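Local coordinates for necrotic enteritis toxin B (Clostridium perfringens, PDB 4I0N), which is a pore-forming toxin of the leukocidin/hemolysin family that probably assembles into a membrane-spanning beta-barrel like alpha-hemolysin, at residues A39-T44 / F276-Q281; N96-A101 / K232-S237; W168-V173 / S213-G218; V173-G178 / Q191-S196. One frame throughout, in Å; residues are numbered along the deposited sequence.

Contact 1: A39-T44 / F276-Q281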
loop_
_atom_site.group_PDB
_atom_site.type_symbol
_atom_site.label_atom_id
_atom_site.label_comp_id
_atom_site.label_asym_id
_atom_site.label_seq_id
_atom_site.Cartn_x
_atom_site.Cartn_y
_atom_site.Cartn_z
ATOM N N ALA A 39 1.013 5.223 9.217
ATOM C CA ALA A 39 0.347 6.012 8.176
ATOM C C ALA A 39 0.645 7.471 8.394
ATOM O O ALA A 39 0.326 8.028 9.473
ATOM C CB ALA A 39 -1.142 5.797 8.207
ATOM N N THR A 40 1.227 8.094 7.362
ATOM C CA THR A 40 1.409 9.539 7.344
ATOM C C THR A 40 0.581 10.076 6.199
ATOM O O THR A 40 0.771 9.661 5.050
ATOM C CB THR A 40 2.889 9.916 7.131
ATOM O OG1 THR A 40 3.651 9.492 8.272
ATOM C CG2 THR A 40 3.051 11.449 6.970
ATOM N N LEU A 41 -0.337 10.983 6.514
ATOM C CA LEU A 41 -1.204 11.587 5.492
ATOM C C LEU A 41 -0.871 13.068 5.404
ATOM O O LEU A 41 -1.007 13.807 6.393
ATOM C CB LEU A 41 -2.695 11.384 5.830
ATOM C CG LEU A 41 -3.672 11.772 4.713
ATOM C CD1 LEU A 41 -3.496 10.876 3.476
ATOM C CD2 LEU A 41 -5.095 11.678 5.215
ATOM N N SER A 42 -0.397 13.492 4.232
ATOM C CA SER A 42 0.004 14.883 4.019
ATOM C C SER A 42 -0.907 15.481 2.981
ATOM O O SER A 42 -1.347 14.792 2.052
ATOM C CB SER A 42 1.456 14.993 3.531
ATOM O OG SER A 42 2.302 14.340 4.459
ATOM N N GLY A 43 -1.179 16.773 3.128
ATOM C CA GLY A 43 -2.142 17.432 2.248
ATOM C C GLY A 43 -1.633 18.745 1.710
ATOM O O GLY A 43 -0.907 19.478 2.400
ATOM N N THR A 44 -2.008 19.027 0.466
ATOM C CA THR A 44 -1.873 20.370 -0.084
ATOM C C THR A 44 -3.274 20.843 -0.452
ATOM O O THR A 44 -3.881 20.316 -1.387
ATOM C CB THR A 44 -0.990 20.369 -1.334
ATOM O OG1 THR A 44 0.244 19.709 -1.022
ATOM C CG2 THR A 44 -0.721 21.805 -1.776
ATOM N N PHE A 276 -8.321 10.023 9.624
ATOM C CA PHE A 276 -7.808 11.394 9.645
ATOM C C PHE A 276 -8.944 12.343 9.316
ATOM O O PHE A 276 -9.673 12.139 8.345
ATOM C CB PHE A 276 -6.698 11.581 8.606
ATOM C CG PHE A 276 -5.452 10.748 8.875
ATOM C CD1 PHE A 276 -4.371 11.283 9.581
ATOM C CD2 PHE A 276 -5.369 9.429 8.404
ATOM C CE1 PHE A 276 -3.213 10.523 9.838
ATOM C CE2 PHE A 276 -4.230 8.658 8.652
ATOM C CZ PHE A 276 -3.144 9.204 9.355
ATOM N N LYS A 277 -9.123 13.360 10.140
ATOM C CA LYS A 277 -10.035 14.448 9.778
ATOM C C LYS A 277 -9.362 15.354 8.749
ATOM O O LYS A 277 -8.235 15.824 8.958
ATOM C CB LYS A 277 -10.392 15.253 11.037
ATOM C CG LYS A 277 -11.383 16.392 10.797
ATOM C CD LYS A 277 -11.764 17.072 12.108
ATOM C CE LYS A 277 -12.658 18.310 11.836
ATOM N NZ LYS A 277 -13.282 18.863 13.090
ATOM N N ILE A 278 -10.061 15.619 7.647
ATOM C CA ILE A 278 -9.640 16.616 6.687
ATOM C C ILE A 278 -10.345 17.907 7.085
ATOM O O ILE A 278 -11.545 18.075 6.858
ATOM C CB ILE A 278 -10.003 16.218 5.242
ATOM C CG1 ILE A 278 -9.525 14.783 4.934
ATOM C CG2 ILE A 278 -9.442 17.229 4.236
ATOM C CD1 ILE A 278 -7.999 14.584 5.107
ATOM N N ASN A 279 -9.590 18.804 7.702
ATOM C CA ASN A 279 -10.147 20.041 8.220
ATOM C C ASN A 279 -10.017 21.078 7.111
ATOM O O ASN A 279 -8.992 21.760 7.021
ATOM C CB ASN A 279 -9.373 20.475 9.472
ATOM C CG ASN A 279 -10.050 21.626 10.215
ATOM O OD1 ASN A 279 -10.762 22.442 9.625
ATOM N ND2 ASN A 279 -9.813 21.698 11.505
ATOM N N TRP A 280 -11.014 21.155 6.231
ATOM C CA TRP A 280 -10.924 22.079 5.089
ATOM C C TRP A 280 -10.899 23.524 5.580
ATOM O O TRP A 280 -10.172 24.370 5.023
ATOM C CB TRP A 280 -12.110 21.873 4.133
ATOM C CG TRP A 280 -12.137 20.523 3.478
ATOM C CD1 TRP A 280 -12.676 19.363 3.969
ATOM C CD2 TRP A 280 -11.605 20.210 2.196
ATOM N NE1 TRP A 280 -12.515 18.344 3.058
ATOM C CE2 TRP A 280 -11.864 18.841 1.956
ATOM C CE3 TRP A 280 -10.951 20.966 1.212
ATOM C CZ2 TRP A 280 -11.460 18.191 0.776
ATOM C CZ3 TRP A 280 -10.550 20.325 0.032
ATOM C CH2 TRP A 280 -10.823 18.955 -0.174
ATOM N N GLN A 281 -11.656 23.795 6.647
ATOM C CA GLN A 281 -11.798 25.145 7.166
ATOM C C GLN A 281 -10.451 25.729 7.603
ATOM O O GLN A 281 -10.140 26.871 7.292
ATOM C CB GLN A 281 -12.775 25.146 8.339
ATOM C CG GLN A 281 -13.108 26.518 8.880
ATOM C CD GLN A 281 -14.314 26.488 9.801
ATOM O OE1 GLN A 281 -14.557 25.499 10.495
ATOM N NE2 GLN A 281 -15.083 27.567 9.801
#

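Contact 2: N96-A101 / K232-S237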
loop_
_atom_site.group_PDB
_atom_site.type_symbol
_atom_site.label_atom_id
_atom_site.label_comp_id
_atom_site.label_asym_id
_atom_site.label_seq_id
_atom_site.Cartn_x
_atom_site.Cartn_y
_atom_site.Cartn_z
ATOM N N ASN A 96 -22.208 13.529 1.897
ATOM C CA ASN A 96 -21.736 12.755 0.752
ATOM C C ASN A 96 -21.425 13.654 -0.460
ATOM O O ASN A 96 -21.763 13.310 -1.594
ATOM C CB ASN A 96 -22.748 11.646 0.381
ATOM C CG ASN A 96 -23.029 10.682 1.535
ATOM O OD1 ASN A 96 -24.190 10.457 1.914
ATOM N ND2 ASN A 96 -21.973 10.083 2.073
ATOM N N ASN A 97 -20.783 14.799 -0.195
ATOM C CA ASN A 97 -20.483 15.834 -1.196
ATOM C C ASN A 97 -19.053 15.814 -1.716
ATOM O O ASN A 97 -18.770 16.316 -2.799
ATOM C CB ASN A 97 -20.723 17.215 -0.583
ATOM C CG ASN A 97 -22.176 17.573 -0.545
ATOM O OD1 ASN A 97 -22.976 17.016 -1.298
ATOM N ND2 ASN A 97 -22.540 18.489 0.337
ATOM N N ILE A 98 -18.151 15.249 -0.925
ATOM C CA ILE A 98 -16.721 15.264 -1.233
ATOM C C ILE A 98 -16.324 13.971 -1.960
ATOM O O ILE A 98 -16.765 12.883 -1.568
ATOM C CB ILE A 98 -15.931 15.514 0.054
ATOM C CG1 ILE A 98 -16.166 16.984 0.448
ATOM C CG2 ILE A 98 -14.442 15.167 -0.111
ATOM C CD1 ILE A 98 -16.209 17.273 1.900
ATOM N N LYS A 99 -15.536 14.117 -3.030
ATOM C CA LYS A 99 -15.228 13.001 -3.933
ATOM C C LYS A 99 -13.725 12.866 -4.183
ATOM O O LYS A 99 -13.012 13.853 -4.258
ATOM C CB LYS A 99 -15.918 13.216 -5.280
ATOM C CG LYS A 99 -17.443 13.249 -5.230
ATOM C CD LYS A 99 -17.995 13.411 -6.647
ATOM N N ILE A 100 -13.254 11.635 -4.318
ATOM C CA ILE A 100 -11.932 11.390 -4.826
ATOM C C ILE A 100 -12.014 11.600 -6.340
ATOM O O ILE A 100 -12.705 10.863 -7.056
ATOM C CB ILE A 100 -11.421 9.963 -4.465
ATOM C CG1 ILE A 100 -11.461 9.755 -2.943
ATOM C CG2 ILE A 100 -10.026 9.730 -5.076
ATOM C CD1 ILE A 100 -11.307 8.263 -2.490
ATOM N N ALA A 101 -11.331 12.626 -6.819
ATOM C CA ALA A 101 -11.363 12.951 -8.237
ATOM C C ALA A 101 -10.463 12.044 -9.068
ATOM O O ALA A 101 -10.786 11.715 -10.206
ATOM C CB ALA A 101 -10.994 14.418 -8.456
ATOM N N LYS A 232 -17.223 24.527 -2.286
ATOM C CA LYS A 232 -16.526 25.656 -1.652
ATOM C C LYS A 232 -16.827 25.817 -0.158
ATOM O O LYS A 232 -15.937 26.194 0.625
ATOM C CB LYS A 232 -16.856 26.981 -2.352
ATOM C CG LYS A 232 -16.313 27.158 -3.758
ATOM C CD LYS A 232 -14.801 27.223 -3.775
ATOM C CE LYS A 232 -14.296 27.872 -5.048
ATOM N NZ LYS A 232 -12.819 27.700 -5.154
ATOM N N ASN A 233 -18.063 25.545 0.250
ATOM C CA ASN A 233 -18.422 25.733 1.663
ATOM C C ASN A 233 -18.061 24.584 2.620
ATOM O O ASN A 233 -18.386 24.657 3.809
ATOM C CB ASN A 233 -19.904 26.111 1.819
ATOM C CG ASN A 233 -20.856 24.951 1.561
ATOM O OD1 ASN A 233 -20.470 23.880 1.080
ATOM N ND2 ASN A 233 -22.136 25.170 1.887
ATOM N N ALA A 234 -17.395 23.544 2.120
ATOM C CA ALA A 234 -17.052 22.380 2.957
ATOM C C ALA A 234 -16.133 22.792 4.099
ATOM O O ALA A 234 -15.227 23.608 3.918
ATOM C CB ALA A 234 -16.378 21.286 2.138
ATOM N N LYS A 235 -16.390 22.239 5.277
ATOM C CA LYS A 235 -15.579 22.542 6.431
ATOM C C LYS A 235 -14.768 21.341 6.922
ATOM O O LYS A 235 -13.665 21.521 7.433
ATOM C CB LYS A 235 -16.431 23.150 7.544
ATOM C CG LYS A 235 -16.974 24.523 7.171
ATOM C CD LYS A 235 -17.770 25.138 8.283
ATOM C CE LYS A 235 -18.331 26.483 7.809
ATOM N NZ LYS A 235 -19.120 27.067 8.899
ATOM N N GLU A 236 -15.318 20.135 6.771
ATOM C CA GLU A 236 -14.626 18.925 7.209
ATOM C C GLU A 236 -15.091 17.689 6.447
ATOM O O GLU A 236 -16.252 17.613 5.955
ATOM C CB GLU A 236 -14.804 18.712 8.722
ATOM C CG GLU A 236 -16.279 18.508 9.159
ATOM C CD GLU A 236 -17.057 19.822 9.245
ATOM O OE1 GLU A 236 -16.604 20.739 9.984
ATOM O OE2 GLU A 236 -18.117 19.951 8.568
ATOM N N SER A 237 -14.179 16.726 6.350
ATOM C CA SER A 237 -14.490 15.404 5.872
ATOM C C SER A 237 -13.504 14.460 6.556
ATOM O O SER A 237 -12.673 14.887 7.370
ATOM C CB SER A 237 -14.411 15.333 4.337
ATOM O OG SER A 237 -13.097 15.560 3.860
#

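Contact 3: W168-V173 / S213-G218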
loop_
_atom_site.group_PDB
_atom_site.type_symbol
_atom_site.label_atom_id
_atom_site.label_comp_id
_atom_site.label_asym_id
_atom_site.label_seq_id
_atom_site.Cartn_x
_atom_site.Cartn_y
_atom_site.Cartn_z
ATOM N N TRP A 168 -5.812 -0.671 -3.523
ATOM C CA TRP A 168 -4.691 -1.282 -4.225
ATOM C C TRP A 168 -4.318 -2.595 -3.559
ATOM O O TRP A 168 -4.224 -2.661 -2.334
ATOM C CB TRP A 168 -3.462 -0.390 -4.161
ATOM C CG TRP A 168 -3.604 0.943 -4.832
ATOM C CD1 TRP A 168 -3.313 1.243 -6.134
ATOM C CD2 TRP A 168 -4.065 2.157 -4.231
ATOM N NE1 TRP A 168 -3.564 2.575 -6.386
ATOM C CE2 TRP A 168 -4.025 3.162 -5.234
ATOM C CE3 TRP A 168 -4.506 2.499 -2.937
ATOM C CZ2 TRP A 168 -4.383 4.502 -4.981
ATOM C CZ3 TRP A 168 -4.897 3.824 -2.696
ATOM C CH2 TRP A 168 -4.822 4.807 -3.706
ATOM N N ASP A 169 -4.115 -3.630 -4.369
ATOM C CA ASP A 169 -3.475 -4.852 -3.898
ATOM C C ASP A 169 -2.051 -4.876 -4.397
ATOM O O ASP A 169 -1.803 -4.689 -5.592
ATOM C CB ASP A 169 -4.214 -6.085 -4.418
ATOM C CG ASP A 169 -5.416 -6.429 -3.589
ATOM O OD1 ASP A 169 -5.621 -5.798 -2.528
ATOM O OD2 ASP A 169 -6.159 -7.338 -3.991
ATOM N N ILE A 170 -1.126 -5.078 -3.471
ATOM C CA ILE A 170 0.266 -5.295 -3.831
ATOM C C ILE A 170 0.472 -6.785 -3.588
ATOM O O ILE A 170 0.552 -7.251 -2.435
ATOM C CB ILE A 170 1.234 -4.374 -3.051
ATOM C CG1 ILE A 170 1.070 -2.918 -3.521
ATOM C CG2 ILE A 170 2.705 -4.838 -3.223
ATOM C CD1 ILE A 170 -0.141 -2.214 -2.950
ATOM N N LYS A 171 0.507 -7.530 -4.692
ATOM C CA LYS A 171 0.329 -8.974 -4.642
ATOM C C LYS A 171 1.573 -9.682 -5.160
ATOM O O LYS A 171 2.167 -9.285 -6.148
ATOM C CB LYS A 171 -0.892 -9.394 -5.486
ATOM C CG LYS A 171 -1.228 -10.877 -5.409
ATOM C CD LYS A 171 -2.537 -11.153 -6.222
ATOM C CE LYS A 171 -2.896 -12.652 -6.270
ATOM N NZ LYS A 171 -3.263 -13.235 -4.922
ATOM N N PHE A 172 1.931 -10.766 -4.497
ATOM C CA PHE A 172 3.122 -11.504 -4.848
ATOM C C PHE A 172 2.972 -12.075 -6.256
ATOM O O PHE A 172 1.880 -12.551 -6.646
ATOM C CB PHE A 172 3.317 -12.639 -3.839
ATOM C CG PHE A 172 4.523 -13.486 -4.126
ATOM C CD1 PHE A 172 5.799 -13.008 -3.851
ATOM C CD2 PHE A 172 4.370 -14.769 -4.672
ATOM C CE1 PHE A 172 6.930 -13.799 -4.126
ATOM C CE2 PHE A 172 5.479 -15.557 -4.951
ATOM C CZ PHE A 172 6.767 -15.067 -4.667
ATOM N N VAL A 173 4.060 -12.029 -7.014
ATOM C CA VAL A 173 4.079 -12.565 -8.367
ATOM C C VAL A 173 4.870 -13.873 -8.391
ATOM O O VAL A 173 4.293 -14.937 -8.597
ATOM C CB VAL A 173 4.700 -11.557 -9.387
ATOM C CG1 VAL A 173 4.811 -12.197 -10.767
ATOM C CG2 VAL A 173 3.837 -10.275 -9.472
ATOM N N SER A 213 12.613 -11.066 -1.330
ATOM C CA SER A 213 12.163 -9.703 -1.515
ATOM C C SER A 213 12.092 -9.000 -0.164
ATOM O O SER A 213 11.693 -9.607 0.831
ATOM C CB SER A 213 10.766 -9.700 -2.126
ATOM O OG SER A 213 10.186 -8.421 -1.978
ATOM N N THR A 214 12.470 -7.728 -0.137
ATOM C CA THR A 214 12.322 -6.918 1.082
ATOM C C THR A 214 10.866 -6.820 1.563
ATOM O O THR A 214 10.626 -6.611 2.743
ATOM C CB THR A 214 12.917 -5.498 0.920
ATOM O OG1 THR A 214 12.250 -4.809 -0.145
ATOM C CG2 THR A 214 14.378 -5.582 0.623
ATOM N N LEU A 215 9.892 -6.995 0.662
ATOM C CA LEU A 215 8.472 -7.021 1.062
ATOM C C LEU A 215 8.124 -8.273 1.881
ATOM O O LEU A 215 7.130 -8.304 2.617
ATOM C CB LEU A 215 7.558 -6.921 -0.172
ATOM C CG LEU A 215 7.186 -5.491 -0.586
ATOM C CD1 LEU A 215 8.399 -4.632 -1.025
ATOM C CD2 LEU A 215 6.143 -5.551 -1.736
ATOM N N ILE A 216 8.964 -9.289 1.770
ATOM C CA ILE A 216 8.789 -10.509 2.586
ATOM C C ILE A 216 9.673 -10.474 3.842
ATOM O O ILE A 216 9.221 -10.785 4.956
ATOM C CB ILE A 216 9.014 -11.775 1.734
ATOM C CG1 ILE A 216 7.879 -11.870 0.699
ATOM C CG2 ILE A 216 9.064 -13.050 2.605
ATOM C CD1 ILE A 216 8.127 -12.893 -0.421
ATOM N N SER A 217 10.933 -10.104 3.677
ATOM C CA SER A 217 11.841 -10.081 4.828
ATOM C C SER A 217 11.538 -8.930 5.789
ATOM O O SER A 217 11.713 -9.065 6.995
ATOM C CB SER A 217 13.288 -10.020 4.357
ATOM O OG SER A 217 13.509 -8.819 3.637
ATOM N N GLY A 218 11.051 -7.811 5.273
ATOM C CA GLY A 218 10.880 -6.616 6.097
ATOM C C GLY A 218 9.451 -6.103 6.156
ATOM O O GLY A 218 8.877 -5.976 7.232
#

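Contact 4: V173-G178 / Q191-S196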
loop_
_atom_site.group_PDB
_atom_site.type_symbol
_atom_site.label_atom_id
_atom_site.label_comp_id
_atom_site.label_asym_id
_atom_site.label_seq_id
_atom_site.Cartn_x
_atom_site.Cartn_y
_atom_site.Cartn_z
ATOM N N VAL A 173 4.060 -12.029 -7.014
ATOM C CA VAL A 173 4.079 -12.565 -8.367
ATOM C C VAL A 173 4.870 -13.873 -8.391
ATOM O O VAL A 173 4.293 -14.937 -8.597
ATOM C CB VAL A 173 4.700 -11.557 -9.387
ATOM C CG1 VAL A 173 4.811 -12.197 -10.767
ATOM C CG2 VAL A 173 3.837 -10.275 -9.472
ATOM N N GLU A 174 6.190 -13.792 -8.197
ATOM C CA GLU A 174 7.075 -14.971 -8.263
ATOM C C GLU A 174 8.426 -14.622 -7.657
ATOM O O GLU A 174 8.819 -13.445 -7.620
ATOM C CB GLU A 174 7.285 -15.442 -9.732
ATOM C CG GLU A 174 8.015 -14.414 -10.605
ATOM C CD GLU A 174 8.313 -14.886 -12.020
ATOM O OE1 GLU A 174 7.921 -16.013 -12.387
ATOM O OE2 GLU A 174 8.955 -14.111 -12.769
ATOM N N THR A 175 9.159 -15.638 -7.210
ATOM C CA THR A 175 10.536 -15.400 -6.777
ATOM C C THR A 175 11.434 -15.219 -8.008
ATOM O O THR A 175 11.020 -15.474 -9.140
ATOM C CB THR A 175 11.049 -16.545 -5.908
ATOM O OG1 THR A 175 11.192 -17.709 -6.714
ATOM C CG2 THR A 175 10.088 -16.838 -4.751
ATOM N N LYS A 176 12.669 -14.762 -7.794
ATOM C CA LYS A 176 13.648 -14.676 -8.880
ATOM C C LYS A 176 13.847 -16.027 -9.594
ATOM O O LYS A 176 14.103 -16.048 -10.796
ATOM C CB LYS A 176 14.992 -14.135 -8.363
ATOM C CG LYS A 176 15.702 -15.096 -7.411
ATOM C CD LYS A 176 17.077 -14.584 -6.954
ATOM C CE LYS A 176 17.475 -15.242 -5.627
ATOM N NZ LYS A 176 17.651 -16.726 -5.750
ATOM N N ASP A 177 13.686 -17.136 -8.861
ATOM C CA ASP A 177 13.807 -18.489 -9.430
ATOM C C ASP A 177 12.586 -18.918 -10.250
ATOM O O ASP A 177 12.575 -20.001 -10.832
ATOM C CB ASP A 177 14.021 -19.509 -8.316
ATOM C CG ASP A 177 15.356 -19.338 -7.609
ATOM O OD1 ASP A 177 16.395 -19.139 -8.261
ATOM O OD2 ASP A 177 15.357 -19.415 -6.369
ATOM N N GLY A 178 11.568 -18.066 -10.265
ATOM C CA GLY A 178 10.341 -18.289 -11.025
ATOM C C GLY A 178 9.301 -19.149 -10.337
ATOM O O GLY A 178 8.386 -19.633 -11.000
ATOM N N GLN A 191 8.260 -25.534 -4.596
ATOM C CA GLN A 191 9.608 -25.233 -4.109
ATOM C C GLN A 191 9.808 -23.763 -3.730
ATOM O O GLN A 191 10.933 -23.341 -3.458
ATOM C CB GLN A 191 10.637 -25.687 -5.161
ATOM C CG GLN A 191 10.727 -27.205 -5.267
ATOM C CD GLN A 191 11.396 -27.637 -6.536
ATOM O OE1 GLN A 191 12.605 -27.911 -6.552
ATOM N NE2 GLN A 191 10.633 -27.674 -7.622
ATOM N N LEU A 192 8.716 -22.996 -3.726
ATOM C CA LEU A 192 8.710 -21.543 -3.453
ATOM C C LEU A 192 9.872 -20.993 -2.605
ATOM O O LEU A 192 10.674 -20.194 -3.101
ATOM C CB LEU A 192 7.356 -21.147 -2.845
ATOM C CG LEU A 192 6.919 -19.685 -2.794
ATOM C CD1 LEU A 192 6.943 -19.065 -4.165
ATOM C CD2 LEU A 192 5.518 -19.606 -2.180
ATOM N N PHE A 193 9.962 -21.395 -1.335
ATOM C CA PHE A 193 11.035 -20.887 -0.470
ATOM C C PHE A 193 11.879 -22.004 0.104
ATOM O O PHE A 193 12.450 -21.870 1.185
ATOM C CB PHE A 193 10.487 -20.008 0.674
ATOM C CG PHE A 193 9.564 -18.897 0.214
ATOM C CD1 PHE A 193 10.037 -17.861 -0.591
ATOM C CD2 PHE A 193 8.230 -18.873 0.633
ATOM C CE1 PHE A 193 9.192 -16.827 -0.992
ATOM C CE2 PHE A 193 7.374 -17.852 0.230
ATOM C CZ PHE A 193 7.860 -16.824 -0.589
ATOM N N MET A 194 11.984 -23.092 -0.647
ATOM C CA MET A 194 12.765 -24.264 -0.229
ATOM C C MET A 194 14.255 -24.041 -0.485
ATOM O O MET A 194 14.678 -23.874 -1.639
ATOM C CB MET A 194 12.252 -25.500 -0.976
ATOM C CG MET A 194 12.948 -26.819 -0.592
ATOM S SD MET A 194 12.521 -28.190 -1.691
ATOM C CE MET A 194 10.807 -28.496 -1.221
ATOM N N LYS A 195 15.050 -24.022 0.579
ATOM C CA LYS A 195 16.502 -23.780 0.454
ATOM C C LYS A 195 17.224 -24.971 -0.183
ATOM O O LYS A 195 18.046 -24.793 -1.097
ATOM C CB LYS A 195 17.097 -23.424 1.822
ATOM C CG LYS A 195 18.550 -22.978 1.830
ATOM C CD LYS A 195 18.911 -22.498 3.231
ATOM C CE LYS A 195 20.369 -22.076 3.328
ATOM N NZ LYS A 195 20.625 -21.361 4.620
ATOM N N SER A 196 16.895 -26.182 0.273
ATOM C CA SER A 196 17.485 -27.417 -0.266
ATOM C C SER A 196 16.459 -28.537 -0.409
ATOM O O SER A 196 15.628 -28.741 0.468
ATOM C CB SER A 196 18.641 -27.907 0.627
ATOM O OG SER A 196 19.176 -29.123 0.140
HETATM O O HOH W 1 12.343 -19.535 -5.204
#

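Contact 1: A39-T44 / F276-Q281
In the apolar core between two facing beta-sheets, Leu41 of strand 37-47 lies against Phe276 of strand 258-279. CB of Leu41 sits 3.9 Å from the centroid of the Phe276 ring, only 2° off the ring normal: a CH-pi contact over the middle of one face. With CG of Leu41 anti to its backbone N (chi1 -170°), the branch carries on toward the Phe276 backbone, where Leu41 CD2 comes to 3.8 Å from Phe276 CB. The same methyl meets Ile278 CD1 at 4.1 Å. At the ring edge, near its plane, Ala39 O approaches Phe276 CZ at 3.7 Å, while Ala39 CB touches that same carbon from 4.1 Å. This is the beta-sandwich of the alpha-hemolysin fold: the two strands belong to different sheets and run almost parallel, 8° apart with axes 9.6 Å from each other. No hydrogen bond links them, and apart from Ala39 O the contact is between side chains. Ile239 of strand 236-255 touches both Leu41 and Ile278. Phe276 also meets the Tyr287 ring, and its side chain is about 4 Å from that of Asp30, seen to bind magnesium in a structure of this protein though not in this chain.

Contact 2: N96-A101 / K232-S237
Ile98 drives its CD1 methyl into the bend that leads into strand 236-255, and almost the whole contact rests on that one atom. Its closest partner is Ser237 CB, 3.6 Å from Ile98 CD1. From the other part of the bend, Ala234 CB reaches the same Ile98 CD1 at 4.0 Å, and the backbone oxygen Glu236 O stands 4.1 Å from it, so the methyl is lodged among two side-chain carbons and a carbonyl. CG1 of Ile98 lies beside the backbone N, anti to the carbonyl carbon (chi1 -71°), and chi2 of 146° turns CD1 some 34° away from the fully extended form. The hydroxyl of Ser237 is engaged by Trp280, whose NE1 hydrogen-bonds to OG, and its CB is what packs on the isoleucine. Outward from this buried spot the contact soon thins. Ala234 is partly exposed, and the side chain of Glu236 starts away from Ile98 and is exposed. No hydrogen bond joins the two segments; Asp93 instead holds the backbone of 97-98 by accepting from both amides. Ile98 thus stands just ahead of strand 99-104, with Ala230 of strand 219-231, Ser91 of strand 76-92 and Trp280 beyond strand 258-279 around it.

Contact 3: W168-V173 / S213-G218
Along residues 168-173, Ile170 is the first to meet the short helix 214-217. The contact is made by its CG2 branch, which comes to 3.8 Å from Leu215 CD2; the two side chains cross at about a right angle. Phe220 of strand 219-231 touches both of them. The side chain of Lys171 sets out away from the helix, and its NZ pairs with Glu83 in a salt bridge. At Phe172 the strand ends. Here CG is anti to the backbone N (chi1 179°), which carries the ring over to the helix although CB does not start in that direction. Ile216 CD1 rests 4.0 Å from Phe172 CE1 and 4.1 Å from Phe172 CD1, approaching the ring obliquely. Trp81 and Phe154 each meet this ring edge-to-face, so Ile216 rests against one member of an aromatic group. Ser213 holds the N-cap: its OG accepts from Leu215 N at 3.0 Å with an N-H...O angle of 147°, and it is also bonded to Pro152 O. Ser213 O accepts from the amides of Ile216 and Ser217. A single capped helical turn packed by two apolar side chains onto the end of a strand fits this almost all-beta leukocidin/hemolysin fold.

Contact 4: V173-G178 / Q191-S196
Thr175 CG2 settles among the carbonyl and side chains of the facing loop: Leu192 O is 3.8 Å from this methyl, Leu192 CD1 3.9 Å, and Phe193 CE1 also 3.9 Å. Two loops of the long, mostly irregular region between strand 165-172 and helix 214-217 meet here, and the first is folded as a type I beta turn from Thr175 to Gly178, closed by Gly178 N donating to Thr175 O. The methyl approaches the Phe193 ring obliquely. CG2 lies beside the backbone N of Thr175, while OG1 stands between that N and the carbonyl carbon (chi1 68°); from there the hydroxyl accepts a weak bond from Asp177 N. Directly across the contact there is no hydrogen bond, but a water joins the loops, giving a proton to Leu192 O and another to Asp177 OD2. Asp177 OD2 is also salt-bridged to Lys176 NZ, at 3.6 Å.

Behind the first shell, Leu192 lays its CG over one face of the Phe193 ring, 3.5 Å above the plane and toward the rim, which probably limits the rotation of the ring. Trp81 of strand 76-92 meets Phe193 edge-to-face and touches Leu192 as well, and Tyr250 of strand 236-255 backs Leu192. The bridging water lies 2.8 Å from Leu192 O and 2.6 Å from Thr175 OG1.

Overall arrangement
From the N terminus, strand 37-47 comes first, and contact 1 brings strand 258-279 back against it, closing the widest loop, 231 residues long. Contact 2 nests inside, from just before strand 99-104 to the start of strand 236-255; it touches contact 1 where Ser237 O receives Ile278 N in a probable hydrogen bond. Contact 3 lies within that loop, joining strand 165-172 to helix 214-217, and contact 4, sharing Val173, lies within contact 3 and joins two parts of the irregular region between them. These two also touch, Phe172 against Leu192 and Ile216 against Phe193. The loops nest without crossing. The centres of contacts 1 and 4 are about 41 Å apart, on opposite sides of the chain's centre.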